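Local coordinates for protein TRAP dicarboxylate transporter, DctP subunit (Chromohalobacter salexigens, PDB 4P1L) that binds D-glucuronate in vitro and is probably the periplasmic solute-binding part of a TRAP system that carries solutes into the cytoplasm, at residues 102-111 with 226-234; 173-181 with 296-306. One frame throughout, in Å; residues are numbered along the deposited sequence. Where two conformers were deposited one is given.

In the fold
Contacts 1 and 2 lie side by side, their centres about 13 Å apart, on the same side of the centre of the chain. Along the sequence their segments alternate: 102-111, 173-181, 226-234, then 296-306, so distant parts of the chain are drawn together. Helix 172-181 packs against helix 301-310 in contact 2 and also against 226-234 of contact 1. Two probable hydrogen bonds join the contacts directly, Ser103 OG to Tyr174 OH at 2.6 Å and Pro105 O to Tyr304 OH at 2.7 Å. Segment 226-234 runs from the four-stranded sheet to the start of a strand in the five-stranded one, bringing Glu234 to the D-glucuronate, whereas contact 2 lies farther from the centre.

Contact 1: residues 102-111 with 226-234; sequences LSLPFIFKSP and LTEHLILPE. With BDP (beta-D-glucopyranuronic acid), chain C.
Phe106 lies over the backbone of His229, whose CA stands 3.9 Å from the centroid of the Phe106 ring, a CH-pi contact offset toward the rim. The same two residues share the one direct backbone bond: Phe106 N donates to His229 O (2.9 Å), from above the carbonyl plane. Replacing Phe106 with an alanine is likely to strip His229 CA and CB of their aromatic cover. Ile231 buries more surface than any other residue of the contact, its branching letting CB meet Phe108 CB at 4.0 Å while CD1 reaches Ser110 C at 3.7 Å. With CG beside its backbone N (chi1 -66°), Phe108 turns its ring edge toward Ile231 O, a buried carbonyl with no hydrogen-bonding partner. Looser than this buried packing are the partly exposed margin at Phe106 and Glu228, whose OE2 salt-bridges Lys293, and the water-bridged backbones: one molecule donates to Leu102 O and Leu104 O, another accepts from Phe108 N, and both hold Ile231 N weakly. Glu234 OE2 accepts from O2 of the glucuronate (2.6 Å). Helix 111-118 packs against Phe108 and Ile231, helix 301-310 against Leu104, and helix 172-181 against Leu230, near the end of strand 223-230.

Contact 2: residues 173-181 with 296-306; sequences LYVQMIDEM and FQAKMQPIYDQ
Ile303 enters helix 173-181 as a knob among Leu173, Gln176, Met177 and Glu180, and its branches divide that hole. CB lies 4.1 Å from Gln176 OE1; CG2, anti to the backbone N, meets Leu173 CD2 at 3.6 Å. The other branch starts with CG1 beside the backbone N (chi1 -60°), 3.6 Å from Gln176 CD, and extends to CD1, which touches the backbone of Met177 with its N 3.6 Å away. A beta-branched residue suits this place because one side chain packs in two directions. At the partly exposed margin a water links Gln176 OE1 to Ile303 O. Selenomethionine replaces methionine here: flexible Met300, bent at chi2 and chi3, brings CE to Glu180 CB at 3.6 Å and sets SE against Met177 CG. Farther along, Met181 SE sits at the edge of the Phe296 ring, 5.2 Å from its centroid, a Met-aromatic contact. Lys299 lays its aliphatic chain beside Glu180 O. Helices 173-181 and 301-306, with axes 10.1 Å apart at closest and directions 145° apart, form a roughly antiparallel helix pair with knobs-into-holes packing at Ile303.

Contact 1: residues 102-111 with 226-234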
loop_
_atom_site.group_PDB
_atom_site.type_symbol
_atom_site.label_atom_id
_atom_site.label_comp_id
_atom_site.label_asym_id
_atom_site.label_seq_id
_atom_site.Cartn_x
_atom_site.Cartn_y
_atom_site.Cartn_z
ATOM N N LEU A 102 -7.559 7.108 -2.536
ATOM C CA LEU A 102 -7.352 5.749 -2.070
ATOM C C LEU A 102 -6.946 5.692 -0.608
ATOM O O LEU A 102 -7.011 4.638 0.013
ATOM C CB LEU A 102 -6.280 5.057 -2.924
ATOM C CG LEU A 102 -6.628 4.971 -4.392
ATOM C CD1 LEU A 102 -5.404 4.424 -5.182
ATOM C CD2 LEU A 102 -7.883 4.146 -4.638
ATOM N N SER A 103 -6.515 6.827 -0.072
ATOM C CA SER A 103 -6.113 6.922 1.337
ATOM C C SER A 103 -7.226 7.444 2.215
ATOM O O SER A 103 -7.024 7.661 3.405
ATOM C CB SER A 103 -4.884 7.821 1.468
ATOM O OG SER A 103 -3.747 7.159 0.962
ATOM N N LEU A 104 -8.415 7.636 1.651
ATOM C CA LEU A 104 -9.547 7.939 2.510
ATOM C C LEU A 104 -9.899 6.684 3.309
ATOM O O LEU A 104 -10.112 5.617 2.722
ATOM C CB LEU A 104 -10.732 8.476 1.685
ATOM C CG LEU A 104 -10.563 9.869 1.054
ATOM C CD1 LEU A 104 -11.618 10.148 -0.039
ATOM C CD2 LEU A 104 -10.639 10.974 2.141
ATOM N N PRO A 105 -9.929 6.791 4.648
ATOM C CA PRO A 105 -10.197 5.613 5.474
ATOM C C PRO A 105 -11.544 4.971 5.152
ATOM O O PRO A 105 -12.542 5.675 4.967
ATOM C CB PRO A 105 -10.149 6.154 6.915
ATOM C CG PRO A 105 -9.246 7.363 6.808
ATOM C CD PRO A 105 -9.590 7.970 5.465
ATOM N N PHE A 106 -11.563 3.650 5.080
ATOM C CA PHE A 106 -12.805 2.898 4.827
ATOM C C PHE A 106 -13.451 3.141 3.462
ATOM O O PHE A 106 -14.616 2.813 3.260
ATOM C CB PHE A 106 -13.833 3.164 5.961
ATOM C CG PHE A 106 -13.316 2.817 7.329
ATOM C CD1 PHE A 106 -13.312 1.494 7.770
ATOM C CD2 PHE A 106 -12.802 3.799 8.180
ATOM C CE1 PHE A 106 -12.834 1.173 9.015
ATOM C CE2 PHE A 106 -12.325 3.462 9.437
ATOM C CZ PHE A 106 -12.327 2.167 9.846
ATOM N N ILE A 107 -12.730 3.687 2.495
ATOM C CA ILE A 107 -13.368 3.939 1.215
ATOM C C ILE A 107 -13.745 2.623 0.517
ATOM O O ILE A 107 -14.748 2.563 -0.189
ATOM C CB ILE A 107 -12.543 4.861 0.290
ATOM C CG1 ILE A 107 -13.460 5.341 -0.833
ATOM C CG2 ILE A 107 -11.257 4.185 -0.193
ATOM C CD1 ILE A 107 -12.911 6.492 -1.595
ATOM N N PHE A 108 -12.938 1.580 0.712
ATOM C CA PHE A 108 -13.246 0.243 0.190
ATOM C C PHE A 108 -13.825 -0.633 1.308
ATOM O O PHE A 108 -13.349 -0.584 2.437
ATOM C CB PHE A 108 -11.992 -0.445 -0.377
ATOM C CG PHE A 108 -11.422 0.228 -1.594
ATOM C CD1 PHE A 108 -12.137 0.253 -2.786
ATOM C CD2 PHE A 108 -10.201 0.869 -1.534
ATOM C CE1 PHE A 108 -11.629 0.875 -3.895
ATOM C CE2 PHE A 108 -9.687 1.496 -2.639
ATOM C CZ PHE A 108 -10.417 1.511 -3.821
ATOM N N LYS A 109 -14.845 -1.442 0.984
ATOM C CA LYS A 109 -15.480 -2.321 1.956
ATOM C C LYS A 109 -14.639 -3.592 2.189
ATOM O O LYS A 109 -14.683 -4.195 3.267
ATOM C CB LYS A 109 -16.885 -2.714 1.469
ATOM C CG LYS A 109 -17.888 -1.574 1.472
ATOM C CD LYS A 109 -19.289 -2.035 1.076
ATOM C CE LYS A 109 -20.279 -0.861 1.077
ATOM N NZ LYS A 109 -21.664 -1.304 0.686
ATOM N N SER A 110 -13.893 -4.005 1.175
ATOM C CA SER A 110 -13.045 -5.181 1.296
ATOM C C SER A 110 -11.978 -5.168 0.212
ATOM O O SER A 110 -12.099 -4.442 -0.780
ATOM C CB SER A 110 -13.885 -6.464 1.162
ATOM O OG SER A 110 -14.426 -6.584 -0.133
ATOM N N PRO A 111 -10.937 -5.993 0.375
ATOM C CA PRO A 111 -9.945 -6.059 -0.703
ATOM C C PRO A 111 -10.554 -6.546 -2.013
ATOM O O PRO A 111 -10.133 -6.123 -3.106
ATOM C CB PRO A 111 -8.909 -7.048 -0.164
ATOM C CG PRO A 111 -8.967 -6.826 1.335
ATOM C CD PRO A 111 -10.460 -6.617 1.618
ATOM N N LEU A 226 -8.405 -5.251 14.874
ATOM C CA LEU A 226 -8.805 -5.291 13.470
ATOM C C LEU A 226 -9.697 -4.123 13.042
ATOM O O LEU A 226 -10.859 -4.286 12.601
ATOM C CB LEU A 226 -9.457 -6.651 13.169
ATOM C CG LEU A 226 -8.462 -7.813 13.137
ATOM C CD1 LEU A 226 -9.132 -9.173 13.308
ATOM C CD2 LEU A 226 -7.701 -7.789 11.823
ATOM N N THR A 227 -9.135 -2.929 13.132
ATOM C CA THR A 227 -9.780 -1.747 12.583
ATOM C C THR A 227 -9.994 -1.792 11.053
ATOM O O THR A 227 -10.969 -1.224 10.579
ATOM C CB THR A 227 -8.991 -0.497 12.958
ATOM O OG1 THR A 227 -7.598 -0.708 12.666
ATOM C CG2 THR A 227 -9.195 -0.154 14.445
ATOM N N GLU A 228 -9.065 -2.403 10.289
ATOM C CA GLU A 228 -9.194 -2.593 8.848
ATOM C C GLU A 228 -9.580 -1.269 8.175
ATOM O O GLU A 228 -10.478 -1.201 7.327
ATOM C CB GLU A 228 -10.170 -3.748 8.546
ATOM C CG GLU A 228 -9.683 -5.041 9.175
ATOM C CD GLU A 228 -10.576 -6.242 8.969
ATOM O OE1 GLU A 228 -10.049 -7.362 8.812
ATOM O OE2 GLU A 228 -11.792 -6.084 9.005
ATOM N N HIS A 229 -8.841 -0.228 8.567
ATOM C CA HIS A 229 -9.175 1.164 8.275
ATOM C C HIS A 229 -8.718 1.696 6.913
ATOM O O HIS A 229 -9.241 2.717 6.463
ATOM C CB HIS A 229 -8.630 2.056 9.396
ATOM C CG HIS A 229 -7.183 1.836 9.707
ATOM N ND1 HIS A 229 -6.749 1.235 10.869
ATOM C CD2 HIS A 229 -6.068 2.140 9.001
ATOM C CE1 HIS A 229 -5.430 1.159 10.854
ATOM N NE2 HIS A 229 -4.994 1.712 9.734
ATOM N N LEU A 230 -7.776 0.992 6.269
ATOM C CA LEU A 230 -7.241 1.350 4.949
ATOM C C LEU A 230 -7.071 0.088 4.132
ATOM O O LEU A 230 -6.614 -0.933 4.637
ATOM C CB LEU A 230 -5.887 2.063 5.046
ATOM C CG LEU A 230 -5.892 3.482 5.579
ATOM C CD1 LEU A 230 -4.500 3.857 6.047
ATOM C CD2 LEU A 230 -6.445 4.465 4.545
ATOM N N ILE A 231 -7.477 0.169 2.871
ATOM C CA ILE A 231 -7.284 -0.886 1.917
ATOM C C ILE A 231 -6.625 -0.185 0.721
ATOM O O ILE A 231 -7.285 0.479 -0.097
ATOM C CB ILE A 231 -8.619 -1.545 1.552
ATOM C CG1 ILE A 231 -9.117 -2.366 2.749
ATOM C CG2 ILE A 231 -8.456 -2.410 0.345
ATOM C CD1 ILE A 231 -10.591 -2.736 2.669
ATOM N N LEU A 232 -5.301 -0.285 0.671
ATOM C CA LEU A 232 -4.511 0.485 -0.265
ATOM C C LEU A 232 -4.079 -0.406 -1.437
ATOM O O LEU A 232 -3.414 -1.443 -1.250
ATOM C CB LEU A 232 -3.300 1.076 0.446
ATOM C CG LEU A 232 -3.632 2.288 1.354
ATOM C CD1 LEU A 232 -2.463 2.614 2.283
ATOM C CD2 LEU A 232 -3.984 3.495 0.474
ATOM N N PRO A 233 -4.450 -0.017 -2.673
ATOM C CA PRO A 233 -3.829 -0.700 -3.798
ATOM C C PRO A 233 -2.340 -0.391 -3.856
ATOM O O PRO A 233 -1.904 0.619 -3.289
ATOM C CB PRO A 233 -4.538 -0.086 -5.033
ATOM C CG PRO A 233 -5.790 0.487 -4.513
ATOM C CD PRO A 233 -5.409 1.009 -3.125
ATOM N N GLU A 234 -1.571 -1.238 -4.539
ATOM C CA GLU A 234 -0.206 -0.921 -4.925
ATOM C C GLU A 234 -0.059 -1.098 -6.439
ATOM O O GLU A 234 -0.735 -1.934 -7.033
ATOM C CB GLU A 234 0.784 -1.830 -4.201
ATOM C CG GLU A 234 0.531 -1.935 -2.698
ATOM C CD GLU A 234 1.781 -2.297 -1.894
ATOM O OE1 GLU A 234 2.761 -2.813 -2.500
ATOM O OE2 GLU A 234 1.762 -2.065 -0.663
HETATM C C1 BDP C . 3.152 -1.916 3.540
HETATM C C2 BDP C . 3.353 -1.499 2.090
HETATM C C3 BDP C . 4.701 -0.904 1.937
HETATM C C4 BDP C . 4.782 0.275 2.855
HETATM C C5 BDP C . 4.521 -0.150 4.324
HETATM C C6 BDP C . 4.549 1.026 5.298
HETATM O O2 BDP C . 3.252 -2.682 1.316
HETATM O O3 BDP C . 4.777 -0.373 0.512
HETATM O O4 BDP C . 6.074 0.898 2.756
HETATM O O5 BDP C . 3.278 -0.774 4.404
HETATM O O6A BDP C . 3.758 0.958 6.294
HETATM O O1 BDP C . 1.876 -2.428 3.704
HETATM O O6B BDP C . 5.377 1.946 5.135
HETATM O O HOH W 1 -8.590 3.343 2.127
HETATM O O HOH W 2 -10.473 1.402 2.317
#

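Contact 2: residues 173-181 with 296-306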
loop_
_atom_site.group_PDB
_atom_site.type_symbol
_atom_site.label_atom_id
_atom_site.label_comp_id
_atom_site.label_asym_id
_atom_site.label_seq_id
_atom_site.Cartn_x
_atom_site.Cartn_y
_atom_site.Cartn_z
ATOM N N LEU A 173 -3.328 12.698 5.455
ATOM C CA LEU A 173 -4.618 12.064 5.705
ATOM C C LEU A 173 -4.551 11.064 6.853
ATOM O O LEU A 173 -5.531 10.916 7.603
ATOM C CB LEU A 173 -5.165 11.343 4.466
ATOM C CG LEU A 173 -5.795 12.237 3.404
ATOM C CD1 LEU A 173 -6.184 11.456 2.155
ATOM C CD2 LEU A 173 -7.028 12.944 3.963
ATOM N N TYR A 174 -3.421 10.375 6.972
ATOM C CA TYR A 174 -3.224 9.374 8.042
ATOM C C TYR A 174 -3.093 10.008 9.425
ATOM O O TYR A 174 -3.499 9.430 10.408
ATOM C CB TYR A 174 -2.002 8.482 7.771
ATOM C CG TYR A 174 -2.013 7.828 6.407
ATOM C CD1 TYR A 174 -3.209 7.481 5.795
ATOM C CD2 TYR A 174 -0.827 7.591 5.724
ATOM C CE1 TYR A 174 -3.228 6.885 4.528
ATOM C CE2 TYR A 174 -0.825 7.021 4.465
ATOM C CZ TYR A 174 -2.018 6.673 3.862
ATOM O OH TYR A 174 -2.011 6.079 2.613
ATOM N N VAL A 175 -2.477 11.182 9.506
ATOM C CA VAL A 175 -2.447 11.902 10.783
ATOM C C VAL A 175 -3.869 12.346 11.151
ATOM O O VAL A 175 -4.314 12.204 12.300
ATOM C CB VAL A 175 -1.484 13.093 10.706
ATOM C CG1 VAL A 175 -1.517 13.924 12.008
ATOM C CG2 VAL A 175 -0.088 12.610 10.386
ATOM N N GLN A 176 -4.596 12.879 10.169
ATOM C CA GLN A 176 -5.971 13.256 10.402
ATOM C C GLN A 176 -6.762 12.033 10.856
ATOM O O GLN A 176 -7.577 12.118 11.790
ATOM C CB GLN A 176 -6.581 13.907 9.156
ATOM C CG GLN A 176 -7.701 14.843 9.459
ATOM C CD GLN A 176 -8.283 15.471 8.210
ATOM O OE1 GLN A 176 -7.878 15.143 7.081
ATOM N NE2 GLN A 176 -9.267 16.352 8.402
HETATM N N MSE A 177 -6.526 10.901 10.211
HETATM C CA MSE A 177 -7.215 9.654 10.577
HETATM C C MSE A 177 -6.993 9.259 12.050
HETATM O O MSE A 177 -7.963 9.051 12.792
HETATM C CB MSE A 177 -6.753 8.516 9.667
HETATM C CG MSE A 177 -7.312 7.158 10.028
HETATM SE SE MSE A 177 -6.558 5.747 8.920
HETATM C CE MSE A 177 -4.856 5.587 9.914
ATOM N N ILE A 178 -5.732 9.178 12.475
ATOM C CA ILE A 178 -5.427 8.853 13.857
ATOM C C ILE A 178 -6.003 9.905 14.832
ATOM O O ILE A 178 -6.549 9.567 15.897
ATOM C CB ILE A 178 -3.923 8.727 14.082
ATOM C CG1 ILE A 178 -3.337 7.566 13.263
ATOM C CG2 ILE A 178 -3.610 8.530 15.586
ATOM C CD1 ILE A 178 -3.886 6.204 13.621
ATOM N N ASP A 179 -5.884 11.176 14.473
ATOM C CA ASP A 179 -6.364 12.234 15.322
ATOM C C ASP A 179 -7.861 12.155 15.530
ATOM O O ASP A 179 -8.343 12.358 16.636
ATOM C CB ASP A 179 -6.019 13.618 14.739
ATOM C CG ASP A 179 -4.562 13.962 14.870
ATOM O OD1 ASP A 179 -3.758 13.102 15.308
ATOM O OD2 ASP A 179 -4.218 15.089 14.509
ATOM N N GLU A 180 -8.596 11.898 14.454
ATOM C CA GLU A 180 -10.040 11.729 14.548
ATOM C C GLU A 180 -10.425 10.472 15.343
ATOM O O GLU A 180 -11.465 10.447 15.995
ATOM C CB GLU A 180 -10.653 11.664 13.153
ATOM C CG GLU A 180 -10.612 13.029 12.400
ATOM C CD GLU A 180 -11.505 14.098 13.012
ATOM O OE1 GLU A 180 -12.203 13.819 14.005
ATOM O OE2 GLU A 180 -11.508 15.231 12.494
HETATM N N MSE A 181 -9.611 9.427 15.277
HETATM C CA MSE A 181 -9.873 8.260 16.109
HETATM C C MSE A 181 -9.685 8.572 17.584
HETATM O O MSE A 181 -10.339 7.949 18.411
HETATM C CB MSE A 181 -8.972 7.106 15.740
HETATM C CG MSE A 181 -9.298 6.493 14.411
HETATM SE SE MSE A 181 -8.078 4.990 14.066
HETATM C CE MSE A 181 -8.753 4.454 12.329
ATOM N N PHE A 296 -15.701 3.628 13.992
ATOM C CA PHE A 296 -14.464 4.235 13.548
ATOM C C PHE A 296 -14.718 4.996 12.272
ATOM O O PHE A 296 -14.284 6.126 12.120
ATOM C CB PHE A 296 -13.406 3.168 13.282
ATOM C CG PHE A 296 -12.760 2.644 14.526
ATOM C CD1 PHE A 296 -13.350 1.604 15.239
ATOM C CD2 PHE A 296 -11.571 3.169 14.974
ATOM C CE1 PHE A 296 -12.763 1.110 16.379
ATOM C CE2 PHE A 296 -10.987 2.669 16.106
ATOM C CZ PHE A 296 -11.599 1.651 16.820
ATOM N N GLN A 297 -15.453 4.361 11.366
ATOM C CA GLN A 297 -15.773 4.971 10.092
ATOM C C GLN A 297 -16.560 6.260 10.266
ATOM O O GLN A 297 -16.320 7.242 9.559
ATOM C CB GLN A 297 -16.557 3.982 9.248
ATOM C CG GLN A 297 -16.966 4.505 7.876
ATOM C CD GLN A 297 -17.534 3.401 6.984
ATOM O OE1 GLN A 297 -17.851 2.308 7.460
ATOM N NE2 GLN A 297 -17.673 3.690 5.693
ATOM N N ALA A 298 -17.513 6.276 11.208
ATOM C CA ALA A 298 -18.345 7.458 11.392
ATOM C C ALA A 298 -17.466 8.653 11.772
ATOM O O ALA A 298 -17.722 9.788 11.354
ATOM C CB ALA A 298 -19.400 7.216 12.445
ATOM N N LYS A 299 -16.412 8.397 12.542
ATOM C CA LYS A 299 -15.508 9.476 12.942
ATOM C C LYS A 299 -14.686 10.066 11.786
ATOM O O LYS A 299 -14.039 11.109 11.953
ATOM C CB LYS A 299 -14.574 8.983 14.042
ATOM C CG LYS A 299 -15.267 8.880 15.392
ATOM C CD LYS A 299 -14.261 8.594 16.464
ATOM C CE LYS A 299 -14.620 9.273 17.779
ATOM N NZ LYS A 299 -15.901 8.779 18.302
HETATM N N MSE A 300 -14.674 9.388 10.637
HETATM C CA MSE A 300 -13.888 9.836 9.493
HETATM C C MSE A 300 -14.578 10.897 8.624
HETATM O O MSE A 300 -13.955 11.464 7.720
HETATM C CB MSE A 300 -13.498 8.654 8.602
HETATM C CG MSE A 300 -12.873 7.498 9.354
HETATM SE SE MSE A 300 -11.104 7.964 10.126
HETATM C CE MSE A 300 -11.595 8.438 11.918
ATOM N N GLN A 301 -15.845 11.179 8.894
ATOM C CA GLN A 301 -16.617 12.111 8.064
ATOM C C GLN A 301 -15.926 13.455 7.767
ATOM O O GLN A 301 -15.932 13.920 6.615
ATOM C CB GLN A 301 -17.997 12.362 8.691
ATOM C CG GLN A 301 -18.960 13.091 7.744
ATOM C CD GLN A 301 -19.292 12.261 6.518
ATOM O OE1 GLN A 301 -19.750 11.123 6.624
ATOM N NE2 GLN A 301 -19.041 12.821 5.340
ATOM N N PRO A 302 -15.308 14.083 8.784
ATOM C CA PRO A 302 -14.668 15.378 8.532
ATOM C C PRO A 302 -13.545 15.266 7.525
ATOM O O PRO A 302 -13.268 16.228 6.806
ATOM C CB PRO A 302 -14.088 15.766 9.904
ATOM C CG PRO A 302 -14.931 15.018 10.888
ATOM C CD PRO A 302 -15.279 13.725 10.218
ATOM N N ILE A 303 -12.895 14.101 7.479
ATOM C CA ILE A 303 -11.820 13.860 6.524
ATOM C C ILE A 303 -12.373 13.886 5.091
ATOM O O ILE A 303 -11.810 14.518 4.182
ATOM C CB ILE A 303 -11.084 12.538 6.841
ATOM C CG1 ILE A 303 -10.485 12.631 8.250
ATOM C CG2 ILE A 303 -9.995 12.298 5.846
ATOM C CD1 ILE A 303 -9.722 11.364 8.698
ATOM N N TYR A 304 -13.495 13.215 4.897
ATOM C CA TYR A 304 -14.119 13.168 3.584
ATOM C C TYR A 304 -14.632 14.557 3.195
ATOM O O TYR A 304 -14.433 14.995 2.066
ATOM C CB TYR A 304 -15.274 12.161 3.573
ATOM C CG TYR A 304 -14.878 10.699 3.414
ATOM C CD1 TYR A 304 -14.302 9.979 4.449
ATOM C CD2 TYR A 304 -15.123 10.038 2.222
ATOM C CE1 TYR A 304 -13.972 8.622 4.289
ATOM C CE2 TYR A 304 -14.795 8.700 2.048
ATOM C CZ TYR A 304 -14.215 8.003 3.071
ATOM O OH TYR A 304 -13.927 6.670 2.906
ATOM N N ASP A 305 -15.299 15.240 4.131
ATOM C CA ASP A 305 -15.847 16.566 3.858
ATOM C C ASP A 305 -14.741 17.550 3.422
ATOM O O ASP A 305 -14.897 18.302 2.433
ATOM C CB ASP A 305 -16.553 17.139 5.098
ATOM C CG ASP A 305 -17.800 16.376 5.499
ATOM O OD1 ASP A 305 -18.298 15.523 4.742
ATOM O OD2 ASP A 305 -18.290 16.651 6.614
ATOM N N GLN A 306 -13.627 17.539 4.159
ATOM C CA GLN A 306 -12.536 18.464 3.893
ATOM C C GLN A 306 -11.919 18.107 2.549
ATOM O O GLN A 306 -11.540 18.977 1.792
ATOM C CB GLN A 306 -11.465 18.424 5.010
ATOM C CG GLN A 306 -10.147 19.134 4.650
ATOM C CD GLN A 306 -9.009 18.924 5.653
ATOM O OE1 GLN A 306 -9.246 18.659 6.831
ATOM N NE2 GLN A 306 -7.760 19.022 5.175
HETATM O O HOH W 3 -9.350 15.783 4.558
HETATM O O HOH W 4 -14.676 12.783 13.907
#